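Local structure of phosphatidylglycerophosphatase B (Bacillus subtilis, 6FMX) at residues Y170-A173 / G174-V178; F76-P79 / L80-I84; K157-P160 / F161-K164; K22-S25 / L26-F30; L55-P59 / W60-V64. The protein dephosphorylates phosphatidylglycerophosphate to phosphatidylglycerol in the cell membrane and also acts as an undecaprenyl pyrophosphate phosphatase. One frame throughout, in Å; residues are numbered along the deposited sequence.

Contact 1 (Y170-A173 / G174-V178); sequences YIIA and GVIAV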
# COMPACT_ATOMS: atom_id res chain seq x y z
N TYR A 170 -7.05 6.53 11.43
CA TYR A 170 -7.13 5.38 10.53
C TYR A 170 -7.82 5.76 9.23
O TYR A 170 -7.48 5.23 8.16
CB TYR A 170 -7.86 4.24 11.22
CG TYR A 170 -6.99 3.40 12.12
CD1 TYR A 170 -6.04 2.53 11.60
CD2 TYR A 170 -7.14 3.45 13.51
CE1 TYR A 170 -5.25 1.74 12.43
CE2 TYR A 170 -6.36 2.66 14.34
CZ TYR A 170 -5.42 1.81 13.79
OH TYR A 170 -4.65 1.03 14.62
N ILE A 171 -8.81 6.65 9.30
CA ILE A 171 -9.47 7.12 8.08
C ILE A 171 -8.47 7.84 7.19
O ILE A 171 -8.44 7.64 5.98
CB ILE A 171 -10.68 8.00 8.43
CG1 ILE A 171 -11.86 7.12 8.85
CG2 ILE A 171 -11.08 8.85 7.23
CD1 ILE A 171 -13.03 7.91 9.42
N ILE A 172 -7.62 8.67 7.79
CA ILE A 172 -6.59 9.37 7.02
C ILE A 172 -5.65 8.37 6.36
O ILE A 172 -5.31 8.51 5.18
CB ILE A 172 -5.82 10.35 7.92
CG1 ILE A 172 -6.71 11.52 8.32
CG2 ILE A 172 -4.59 10.89 7.19
CD1 ILE A 172 -6.08 12.46 9.33
N ALA A 173 -5.23 7.34 7.10
CA ALA A 173 -4.38 6.32 6.51
C ALA A 173 -5.08 5.61 5.35
O ALA A 173 -4.46 5.34 4.31
CB ALA A 173 -3.94 5.32 7.58
N GLY A 174 -6.37 5.32 5.51
CA GLY A 174 -7.11 4.67 4.44
C GLY A 174 -7.29 5.57 3.23
O GLY A 174 -7.18 5.13 2.08
N VAL A 175 -7.59 6.85 3.46
CA VAL A 175 -7.74 7.79 2.35
C VAL A 175 -6.43 7.90 1.58
O VAL A 175 -6.42 7.91 0.34
CB VAL A 175 -8.20 9.17 2.85
CG1 VAL A 175 -8.15 10.19 1.71
CG2 VAL A 175 -9.60 9.10 3.43
N ILE A 176 -5.30 8.01 2.29
CA ILE A 176 -4.01 8.14 1.63
C ILE A 176 -3.72 6.91 0.77
O ILE A 176 -3.35 7.02 -0.40
CB ILE A 176 -2.89 8.37 2.66
CG1 ILE A 176 -3.01 9.75 3.30
CG2 ILE A 176 -1.53 8.23 2.01
CD1 ILE A 176 -1.96 9.97 4.39
N ALA A 177 -3.90 5.72 1.35
CA ALA A 177 -3.62 4.49 0.60
C ALA A 177 -4.51 4.38 -0.63
O ALA A 177 -4.04 4.03 -1.72
CB ALA A 177 -3.78 3.27 1.51
N VAL A 178 -5.81 4.66 -0.47
CA VAL A 178 -6.72 4.60 -1.60
C VAL A 178 -6.29 5.57 -2.69
O VAL A 178 -6.28 5.23 -3.88
CB VAL A 178 -8.17 4.86 -1.13
CG1 VAL A 178 -9.09 5.08 -2.33
CG2 VAL A 178 -8.65 3.70 -0.29

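Contact 2 (F76-P79 / L80-I84); sequences FLLP and LIVII. With OLC ((2R)-2,3-dihydroxypropyl (9Z)-octadec-9-enoate), chain B.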
# COMPACT_ATOMS: atom_id res chain seq x y z
N PHE A 76 10.13 7.45 -0.54
CA PHE A 76 9.53 8.36 0.43
C PHE A 76 9.24 7.67 1.75
O PHE A 76 9.45 8.26 2.82
CB PHE A 76 8.23 8.94 -0.14
CG PHE A 76 7.43 9.73 0.85
CD1 PHE A 76 7.80 11.02 1.19
CD2 PHE A 76 6.28 9.20 1.41
CE1 PHE A 76 7.05 11.77 2.10
CE2 PHE A 76 5.53 9.93 2.31
CZ PHE A 76 5.91 11.22 2.65
N LEU A 77 8.77 6.42 1.71
CA LEU A 77 8.30 5.77 2.92
C LEU A 77 9.44 5.32 3.83
O LEU A 77 9.27 5.32 5.05
CB LEU A 77 7.42 4.58 2.57
CG LEU A 77 6.08 5.00 1.96
CD1 LEU A 77 5.44 3.82 1.27
CD2 LEU A 77 5.15 5.61 2.98
N LEU A 78 10.59 4.93 3.27
CA LEU A 78 11.70 4.56 4.13
C LEU A 78 12.16 5.71 5.03
O LEU A 78 12.24 5.52 6.25
CB LEU A 78 12.86 3.98 3.29
CG LEU A 78 14.09 3.54 4.08
CD1 LEU A 78 13.70 2.66 5.26
CD2 LEU A 78 15.09 2.82 3.17
N PRO A 79 12.44 6.91 4.50
CA PRO A 79 12.76 8.02 5.42
C PRO A 79 11.59 8.40 6.32
O PRO A 79 11.82 8.83 7.46
CB PRO A 79 13.14 9.18 4.48
CG PRO A 79 12.63 8.79 3.15
CD PRO A 79 12.68 7.30 3.10
N LEU A 80 10.35 8.27 5.84
CA LEU A 80 9.21 8.58 6.70
C LEU A 80 9.16 7.64 7.90
O LEU A 80 8.99 8.09 9.04
CB LEU A 80 7.91 8.49 5.90
CG LEU A 80 6.66 8.80 6.75
CD1 LEU A 80 6.72 10.20 7.34
CD2 LEU A 80 5.38 8.59 5.95
N ILE A 81 9.30 6.33 7.66
CA ILE A 81 9.26 5.37 8.76
C ILE A 81 10.38 5.64 9.75
O ILE A 81 10.17 5.64 10.97
CB ILE A 81 9.33 3.94 8.20
CG1 ILE A 81 8.05 3.62 7.42
CG2 ILE A 81 9.53 2.94 9.33
CD1 ILE A 81 8.17 2.42 6.49
N VAL A 82 11.58 5.90 9.24
CA VAL A 82 12.74 6.17 10.09
C VAL A 82 12.52 7.43 10.92
O VAL A 82 12.90 7.48 12.10
CB VAL A 82 14.02 6.27 9.22
CG1 VAL A 82 15.20 6.77 10.03
CG2 VAL A 82 14.34 4.93 8.61
N ILE A 83 11.89 8.45 10.33
CA ILE A 83 11.63 9.69 11.05
C ILE A 83 10.59 9.48 12.15
O ILE A 83 10.75 9.94 13.28
CB ILE A 83 11.17 10.80 10.08
CG1 ILE A 83 12.34 11.33 9.26
CG2 ILE A 83 10.48 11.91 10.86
CD1 ILE A 83 11.91 12.02 7.96
N ILE A 84 9.49 8.81 11.81
CA ILE A 84 8.44 8.57 12.79
C ILE A 84 8.96 7.67 13.90
O ILE A 84 8.72 7.91 15.08
CB ILE A 84 7.19 7.99 12.10
CG1 ILE A 84 6.61 9.02 11.13
CG2 ILE A 84 6.16 7.56 13.13
CD1 ILE A 84 5.38 8.56 10.40
C18 OLC B . 6.05 12.62 18.59
C10 OLC B . 5.10 13.67 11.26
C9 OLC B . 5.41 14.07 10.04
C17 OLC B . 7.13 12.05 17.66
C11 OLC B . 6.02 12.76 12.07
C8 OLC B . 6.72 13.63 9.38
C24 OLC B . 13.40 11.00 -1.58
C16 OLC B . 6.59 10.87 16.84
C12 OLC B . 7.07 13.59 12.83
C7 OLC B . 6.92 14.36 8.05
C15 OLC B . 5.97 11.37 15.54
C13 OLC B . 7.04 13.27 14.32
C6 OLC B . 8.23 13.89 7.44
C14 OLC B . 7.06 11.76 14.53
C5 OLC B . 8.16 13.99 5.91
C4 OLC B . 8.69 12.69 5.29
C3 OLC B . 10.07 12.91 4.68
C2 OLC B . 10.34 11.82 3.65
C21 OLC B . 12.63 11.63 0.72
C1 OLC B . 11.56 12.17 2.78
C22 OLC B . 12.41 11.84 -0.78
O19 OLC B . 12.56 12.52 3.29
O25 OLC B . 12.80 10.59 -2.79
O23 OLC B . 11.11 11.44 -1.11
O20 OLC B . 11.48 12.07 1.38

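Contact 3 (K157-P160 / F161-K164); sequences KHLP and FLSK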
# COMPACT_ATOMS: atom_id res chain seq x y z
N LYS A 157 -1.01 4.13 19.33
CA LYS A 157 -0.49 3.39 20.48
C LYS A 157 0.33 4.29 21.41
O LYS A 157 0.24 4.18 22.64
CB LYS A 157 0.36 2.21 20.01
CG LYS A 157 0.97 1.39 21.16
CD LYS A 157 1.73 0.17 20.67
CE LYS A 157 2.52 -0.47 21.81
NZ LYS A 157 3.53 -1.44 21.31
N HIS A 158 1.12 5.20 20.83
CA HIS A 158 2.14 5.90 21.60
C HIS A 158 1.84 7.37 21.84
O HIS A 158 2.51 8.00 22.67
CB HIS A 158 3.50 5.79 20.90
CG HIS A 158 4.09 4.41 20.95
ND1 HIS A 158 4.30 3.74 22.13
CD2 HIS A 158 4.50 3.58 19.96
CE1 HIS A 158 4.82 2.55 21.87
NE2 HIS A 158 4.96 2.44 20.56
N LEU A 159 0.86 7.95 21.14
CA LEU A 159 0.58 9.38 21.30
C LEU A 159 -0.75 9.55 22.02
O LEU A 159 -1.81 9.48 21.38
CB LEU A 159 0.56 10.09 19.94
CG LEU A 159 1.87 10.60 19.33
CD1 LEU A 159 3.05 9.68 19.56
CD2 LEU A 159 1.68 10.87 17.84
N PRO A 160 -0.75 9.77 23.33
CA PRO A 160 -2.02 9.88 24.06
C PRO A 160 -2.91 11.01 23.56
O PRO A 160 -4.14 10.90 23.71
CB PRO A 160 -1.58 10.11 25.51
CG PRO A 160 -0.17 9.60 25.57
CD PRO A 160 0.41 9.93 24.23
N PHE A 161 -2.35 12.05 22.95
CA PHE A 161 -3.19 13.12 22.42
C PHE A 161 -3.94 12.70 21.16
O PHE A 161 -4.81 13.45 20.70
CB PHE A 161 -2.35 14.38 22.15
CG PHE A 161 -1.49 14.33 20.91
CD1 PHE A 161 -2.02 14.59 19.65
CD2 PHE A 161 -0.14 14.05 21.02
CE1 PHE A 161 -1.22 14.55 18.53
CE2 PHE A 161 0.67 14.01 19.90
CZ PHE A 161 0.13 14.26 18.66
N LEU A 162 -3.62 11.54 20.59
CA LEU A 162 -4.39 10.97 19.49
C LEU A 162 -5.52 10.07 19.96
O LEU A 162 -6.36 9.68 19.15
CB LEU A 162 -3.49 10.18 18.53
CG LEU A 162 -2.53 11.04 17.71
CD1 LEU A 162 -1.70 10.17 16.77
CD2 LEU A 162 -3.31 12.09 16.93
N SER A 163 -5.55 9.71 21.25
CA SER A 163 -6.73 9.05 21.78
C SER A 163 -7.94 9.96 21.57
O SER A 163 -7.83 11.19 21.58
CB SER A 163 -6.54 8.74 23.26
OG SER A 163 -6.69 9.92 24.04
N LYS A 164 -9.10 9.34 21.34
CA LYS A 164 -10.34 9.99 20.93
C LYS A 164 -10.27 10.57 19.52
O LYS A 164 -11.24 11.17 19.07
CB LYS A 164 -10.76 11.11 21.90

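Contact 4 (K22-S25 / L26-F30); sequences KPVS and LFLFF. With OLC ((2R)-2,3-dihydroxypropyl (9Z)-octadec-9-enoate), chain C.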
# COMPACT_ATOMS: atom_id res chain seq x y z
N LYS A 22 -9.67 -11.64 9.13
CA LYS A 22 -9.30 -10.58 8.20
C LYS A 22 -8.02 -10.86 7.40
O LYS A 22 -8.02 -10.62 6.19
CB LYS A 22 -9.23 -9.20 8.89
CG LYS A 22 -8.42 -9.09 10.19
CD LYS A 22 -9.14 -8.17 11.16
CE LYS A 22 -10.44 -8.81 11.64
NZ LYS A 22 -10.18 -9.90 12.63
N PRO A 23 -6.92 -11.35 8.00
CA PRO A 23 -5.75 -11.63 7.15
C PRO A 23 -5.94 -12.83 6.24
O PRO A 23 -5.36 -12.85 5.14
CB PRO A 23 -4.62 -11.85 8.16
CG PRO A 23 -5.30 -12.39 9.35
CD PRO A 23 -6.64 -11.70 9.40
N VAL A 24 -6.74 -13.82 6.64
CA VAL A 24 -6.98 -14.97 5.77
C VAL A 24 -7.84 -14.56 4.57
O VAL A 24 -7.60 -15.01 3.44
CB VAL A 24 -7.61 -16.12 6.56
CG1 VAL A 24 -8.02 -17.25 5.62
CG2 VAL A 24 -6.63 -16.64 7.59
N SER A 25 -8.84 -13.72 4.80
CA SER A 25 -9.69 -13.27 3.70
C SER A 25 -8.89 -12.48 2.67
O SER A 25 -9.08 -12.66 1.46
CB SER A 25 -10.84 -12.41 4.24
OG SER A 25 -11.67 -13.17 5.12
N LEU A 26 -7.99 -11.62 3.13
CA LEU A 26 -7.14 -10.86 2.22
C LEU A 26 -6.19 -11.77 1.45
O LEU A 26 -5.93 -11.55 0.26
CB LEU A 26 -6.35 -9.81 3.00
CG LEU A 26 -7.19 -8.71 3.64
CD1 LEU A 26 -6.40 -8.02 4.75
CD2 LEU A 26 -7.62 -7.72 2.59
N PHE A 27 -5.66 -12.79 2.12
CA PHE A 27 -4.77 -13.74 1.45
C PHE A 27 -5.52 -14.53 0.39
O PHE A 27 -5.01 -14.74 -0.72
CB PHE A 27 -4.14 -14.68 2.47
CG PHE A 27 -3.24 -15.71 1.87
CD1 PHE A 27 -2.03 -15.35 1.29
CD2 PHE A 27 -3.59 -17.05 1.89
CE1 PHE A 27 -1.20 -16.31 0.75
CE2 PHE A 27 -2.76 -18.01 1.35
CZ PHE A 27 -1.56 -17.64 0.78
N LEU A 28 -6.73 -14.98 0.72
CA LEU A 28 -7.54 -15.70 -0.26
C LEU A 28 -7.96 -14.78 -1.40
O LEU A 28 -8.02 -15.21 -2.56
CB LEU A 28 -8.77 -16.30 0.43
CG LEU A 28 -8.44 -17.46 1.37
CD1 LEU A 28 -9.68 -17.97 2.09
CD2 LEU A 28 -7.75 -18.58 0.61
N PHE A 29 -8.25 -13.52 -1.10
CA PHE A 29 -8.59 -12.57 -2.15
C PHE A 29 -7.43 -12.38 -3.11
O PHE A 29 -7.63 -12.26 -4.32
CB PHE A 29 -9.00 -11.22 -1.55
CG PHE A 29 -9.24 -10.15 -2.58
CD1 PHE A 29 -10.40 -10.14 -3.34
CD2 PHE A 29 -8.29 -9.16 -2.79
CE1 PHE A 29 -10.61 -9.15 -4.28
CE2 PHE A 29 -8.51 -8.18 -3.74
CZ PHE A 29 -9.67 -8.17 -4.49
N PHE A 30 -6.20 -12.34 -2.59
CA PHE A 30 -5.05 -12.17 -3.47
C PHE A 30 -4.88 -13.37 -4.40
O PHE A 30 -4.59 -13.20 -5.59
CB PHE A 30 -3.77 -11.94 -2.67
CG PHE A 30 -2.54 -11.93 -3.52
CD1 PHE A 30 -2.17 -10.78 -4.20
CD2 PHE A 30 -1.75 -13.06 -3.63
CE1 PHE A 30 -1.04 -10.77 -5.00
CE2 PHE A 30 -0.61 -13.04 -4.42
CZ PHE A 30 -0.26 -11.90 -5.11
C18 OLC C . -12.97 -11.37 1.58
C10 OLC C . -14.18 -12.10 -3.24
C9 OLC C . -14.21 -11.76 -4.52
C17 OLC C . -13.81 -12.47 0.93
C11 OLC C . -12.97 -12.80 -2.63
C8 OLC C . -13.02 -12.05 -5.43
C24 OLC C . -15.08 -14.90 -15.74
C16 OLC C . -13.48 -13.87 1.48
C12 OLC C . -13.43 -14.16 -2.11
C7 OLC C . -13.17 -11.28 -6.74
C15 OLC C . -12.06 -14.30 1.12
C13 OLC C . -12.37 -14.90 -1.30
C6 OLC C . -11.81 -11.16 -7.43
C14 OLC C . -11.69 -13.95 -0.33
C5 OLC C . -11.79 -9.92 -8.31
C4 OLC C . -11.48 -10.33 -9.75
C3 OLC C . -12.76 -10.83 -10.42
C2 OLC C . -12.60 -12.31 -10.72
C21 OLC C . -14.47 -13.77 -13.63
C1 OLC C . -13.70 -12.74 -11.68
C22 OLC C . -14.05 -14.82 -14.62
O19 OLC C . -14.80 -12.31 -11.54
O25 OLC C . -14.49 -15.58 -16.82
O23 OLC C . -12.82 -14.41 -15.14
O20 OLC C . -13.41 -13.61 -12.73

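Contact 5 (L55-P59 / W60-V64); sequences LIRQP and WLNEV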
# COMPACT_ATOMS: atom_id res chain seq x y z
N LEU A 55 -9.42 9.44 -19.89
CA LEU A 55 -10.43 10.42 -20.29
C LEU A 55 -10.66 11.50 -19.24
O LEU A 55 -11.12 12.59 -19.59
CB LEU A 55 -11.76 9.72 -20.58
CG LEU A 55 -11.74 8.72 -21.74
CD1 LEU A 55 -13.16 8.36 -22.15
CD2 LEU A 55 -10.94 9.25 -22.92
N ILE A 56 -10.36 11.22 -17.97
CA ILE A 56 -10.54 12.21 -16.92
C ILE A 56 -9.31 13.10 -16.77
O ILE A 56 -9.38 14.12 -16.06
CB ILE A 56 -10.87 11.50 -15.58
CG1 ILE A 56 -11.48 12.47 -14.56
CG2 ILE A 56 -9.64 10.76 -15.02
CD1 ILE A 56 -12.55 13.41 -15.11
N ARG A 57 -8.21 12.77 -17.42
CA ARG A 57 -6.96 13.48 -17.19
C ARG A 57 -7.07 14.95 -17.60
O ARG A 57 -7.74 15.29 -18.58
CB ARG A 57 -5.82 12.82 -17.95
CG ARG A 57 -5.31 11.53 -17.34
CD ARG A 57 -4.22 10.94 -18.20
NE ARG A 57 -3.80 9.62 -17.74
CZ ARG A 57 -2.86 8.91 -18.35
NH1 ARG A 57 -2.27 9.39 -19.44
NH2 ARG A 57 -2.51 7.71 -17.89
N GLN A 58 -6.42 15.80 -16.82
CA GLN A 58 -6.03 17.15 -17.17
C GLN A 58 -4.59 17.35 -16.74
O GLN A 58 -4.12 16.68 -15.81
CB GLN A 58 -6.93 18.19 -16.49
CG GLN A 58 -8.41 18.14 -16.90
CD GLN A 58 -8.63 18.47 -18.37
OE1 GLN A 58 -7.85 19.21 -18.97
NE2 GLN A 58 -9.70 17.94 -18.94
N PRO A 59 -3.84 18.22 -17.42
CA PRO A 59 -2.44 18.43 -17.03
C PRO A 59 -2.27 18.88 -15.58
O PRO A 59 -1.35 18.40 -14.90
CB PRO A 59 -1.96 19.50 -18.02
CG PRO A 59 -2.77 19.23 -19.23
CD PRO A 59 -4.14 18.83 -18.73
N TRP A 60 -3.12 19.78 -15.08
CA TRP A 60 -3.03 20.14 -13.67
C TRP A 60 -3.23 18.92 -12.78
O TRP A 60 -2.48 18.72 -11.81
CB TRP A 60 -4.05 21.23 -13.33
CG TRP A 60 -5.50 20.83 -13.30
CD1 TRP A 60 -6.40 20.94 -14.31
CD2 TRP A 60 -6.23 20.30 -12.17
NE1 TRP A 60 -7.63 20.49 -13.90
CE2 TRP A 60 -7.55 20.09 -12.59
CE3 TRP A 60 -5.87 19.96 -10.86
CZ2 TRP A 60 -8.53 19.57 -11.75
CZ3 TRP A 60 -6.84 19.45 -10.02
CH2 TRP A 60 -8.16 19.25 -10.47
N LEU A 61 -4.20 18.07 -13.12
CA LEU A 61 -4.47 16.87 -12.33
C LEU A 61 -3.36 15.83 -12.48
O LEU A 61 -3.11 15.06 -11.54
CB LEU A 61 -5.82 16.28 -12.75
CG LEU A 61 -6.47 15.17 -11.92
CD1 LEU A 61 -6.55 15.54 -10.44
CD2 LEU A 61 -7.84 14.84 -12.46
N ASN A 62 -2.71 15.78 -13.65
CA ASN A 62 -1.52 14.95 -13.82
C ASN A 62 -0.47 15.29 -12.76
O ASN A 62 0.13 14.40 -12.15
CB ASN A 62 -0.92 15.15 -15.21
CG ASN A 62 -1.77 14.53 -16.32
OD1 ASN A 62 -2.78 13.88 -16.08
ND2 ASN A 62 -1.34 14.74 -17.56
N GLU A 63 -0.23 16.59 -12.56
CA GLU A 63 0.73 17.04 -11.56
C GLU A 63 0.30 16.65 -10.16
O GLU A 63 1.12 16.17 -9.36
CB GLU A 63 0.90 18.56 -11.62
CG GLU A 63 1.81 19.11 -12.69
CD GLU A 63 2.16 20.58 -12.43
OE1 GLU A 63 1.64 21.14 -11.44
OE2 GLU A 63 2.95 21.16 -13.20
N VAL A 64 -0.97 16.89 -9.83
CA VAL A 64 -1.46 16.55 -8.50
C VAL A 64 -1.34 15.06 -8.26
O VAL A 64 -0.93 14.62 -7.18
CB VAL A 64 -2.92 17.03 -8.34
CG1 VAL A 64 -3.51 16.47 -7.06
CG2 VAL A 64 -2.98 18.56 -8.36

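Contact 1 (Y170-A173 / G174-V178)
Ile172 and Ile176, one turn apart on the transmembrane alpha-helix 166-186, meet through their branch ends, CG2 of Ile172 lying 4.0 Å from CD1 of Ile176. This helix belongs to the PAP2 family region of the membrane helix bundle. The two side chains cross obliquely. Ile176 reaches back along the helix because its CG1 stands opposite the carbonyl carbon and beside its own N (chi1 -70°), which lays that methylene 3.2 Å from the carbonyl oxygen of Ile172 and sends CD1 on toward the earlier isoleucine. A second pair repeats the theme on the adjoining strip of surface: CG2 of Ile171 and CG2 of Val175 are 4.1 Å apart. Ile171, Ile172 and Val175 lie on the surface, where in a membrane helix they may face lipid.

Beneath these methyl contacts runs the backbone that sets their spacing. Four consecutive i to i+4 hydrogen bonds tie the two halves together, from Gly174 N to Tyr170 O through to Ala177 N to Ala173 O, all fairly straight. Gly174 is set within this regular turn, and its backbone angles are helical like those of its neighbours.

Ile176 marks the border with the protein interior: with Ala173 it rests on Tyr148 of helix 139-158, while Tyr170 touches Ala152 and Tyr153 of that helix and also Phe206 and Lys210 of helix 192-215. The small Ala173 and Ala177 are buried, one turn apart on the same flank, and CB of Ala177 sits 3.5 Å from the carbonyl oxygen of Ala173.

Contact 2 (F76-P79 / L80-I84)
Phe76 and Leu80 meet one turn apart on the transmembrane helix 74-92, which is kinked near its start at Pro79, whose nitrogen has no hydrogen to give to the turn before. The bump is Leu80: its CG lies anti to the backbone N (chi1 180°), and methyl CD2 presses on the Phe76 ring at CE2, 3.9 Å away. The same methyl also borders Leu77 CD2, so it fits into the notch between two side chains of the preceding turn.

A monoolein chain fills the groove outside. Its C2 lies against the Phe76 ring, 3.6 Å from CD1, while its C1 runs past Pro79 CG at the same separation; farther along, C4 meets the other Leu80 methyl, CD1. Leu80 thus wedges one branch among protein side chains and gives the other to lipid. Hydrogen bonds to His70 and Ser75 hold this lipid as well.

Phe76 and Leu77 both rest on Tyr148 of helix 139-158, Leu77 also on Asn143; Ile81 turns to Met100, Leu101 and Phe104 of helix 96-118. Toward the surface, Leu78 CD1 and Val82 CG2 approach to 4.1 Å.

Contact 3 (K157-P160 / F161-K164)
Leu159 gathers the side chains of both Phe161 and Leu162 just where helix 139-158 ends. It is the first residue to leave helical angles, and its side chain lies alongside each of the other two, all pointing the same way. The Phe161 ring reaches back because its CG sits between the backbone N and the carbonyl carbon (chi1 76°), which swings CE2 to 3.7 Å from Leu159 CG. Leu162 instead has CG opposite its carbonyl carbon (chi1 -70°), and its CD1 meets Leu159 CD2 at 3.6 Å. An alanine in place of Leu159 would remove the branch both lean on and is likely to leave the Phe161 ring free to turn.

The backbone closes the turn beside this cluster. Leu162 N donates to Leu159 O (2.9 Å), arriving from above the carbonyl plane. Pro160 O is gripped twice by Ser163: its hydroxyl OG, at 2.8 Å, comes nearly straight on, whereas its N, at 3.1 Å, lies well out of the plane. Tyr91 and Arg92 of helix 74-92 touch Leu159 and Pro160. The backbone bonds of Leu162 and Ser163, each i to i+3, are characteristic of a short 3-10 turn, here in the link, probably cytoplasmic, between transmembrane helices 139-158 and 166-186.

Contact 4 (K22-S25 / L26-F30)
Val24 and Leu28 lie side by side and point the same way, one turn apart on the transmembrane helix 21-36. Their touching atoms are CG1 of Val24 and CD1 of Leu28, 4.0 Å apart. Leu28 runs back toward the valine because its CG stands opposite the carbonyl carbon (chi1 -70°), which also brings CG to 3.3 Å from Val24 O. Leu26, two residues earlier, does the same, with CG 3.3 Å from Lys22 O.

The phenylalanines are turned otherwise. In Phe29 the CG is anti to the backbone N (chi1 174°), and the ring leads away from the 22-25 turn to meet a monoolein tail: lipid C11 lies at the ring edge, in its plane, 3.8 Å from CD1. The tail then bends over the helix backbone, its C15 coming within 3.4 Å of Ser25 O. That oxygen accepts the hydrogen bond of Phe29 N at 2.8 Å, while the hydroxyl of Ser25 is bonded to the backbone oxygen of Tyr21. A polar side chain is thereby accommodated next to the lipid, and the lipid itself is anchored by Thr39.

The ring of Phe30 meets that of Phe136. Helix 192-215 lies against the helix: Lys22 touches Phe207, Phe27 Leu204 and Phe30 Leu201, while Phe29, at the border with the lipid, also touches Ser200. The first transmembrane helix is thus packed on helix 192-215 along one side, with the monoolein at Ser25, Leu28 and Phe29.

Contact 5 (L55-P59 / W60-V64)
Gln58 and Asn62 are joined at the start of helix 59-70, where Gln58 occupies the N-cap position and Pro59 opens the first turn. The hydrogen bonds across this helix start come from the backbone. Asn62 N donates to Gln58 O at 2.7 Å, nearly along the C=O axis, and Glu63 N follows with a longer bond to Pro59 O (3.2 Å).

Arg57 and Asn62 meet only by van der Waals contact, crossing at about a right angle with their guanidinium and amide planes 87° apart. The aliphatic part of the arginine, extended from CG to NE, passes the amide with CG 3.7 Å from Asn62 OD1. The polar ends bond beyond this turn: Asn62 OD1 with the hydroxyl of Tyr186, and Arg57 NH2 with the backbone oxygens of Ala126 and Tyr186. A leucine in place of Asn62 would probably leave the Tyr186 hydroxyl without this partner and weaken the tie between helix 59-70 and the end of helix 166-186.

Apolar and aromatic contacts complete the group. Leu61 CB sits over one face of the Trp60 ring, 4.0 Å above its plane. The indole turns back toward the preceding loop because Trp60 CG lies between N and the carbonyl carbon (chi1 72°). The ring and Gln58 amide planes are only 19° apart, yet the touching atom is the glutamine CB, 3.5 Å from Trp60 NE1.

How the contacts relate
The five contacts are local turns at different levels of one membrane bundle, and none touches another. Contacts 1 and 2 are drawn together by helix 139-158: Tyr148 is touched from both, although their centres are 17 Å apart. Contact 3 closes that helix at what is probably its cytoplasmic end, away from the annotated sites and about 37 Å, centre to centre, from contact 5 on the presumed extracellular side. Nearest the catalytic centre is contact 2, with the Leu77 side chain about 7 Å from that of His140, the assigned proton donor. The Arg57 side chain of contact 5 is about 12 Å from the bound tungstate. Contacts 2 and 4, on opposite sides of the chain's centre, each hold a monoolein.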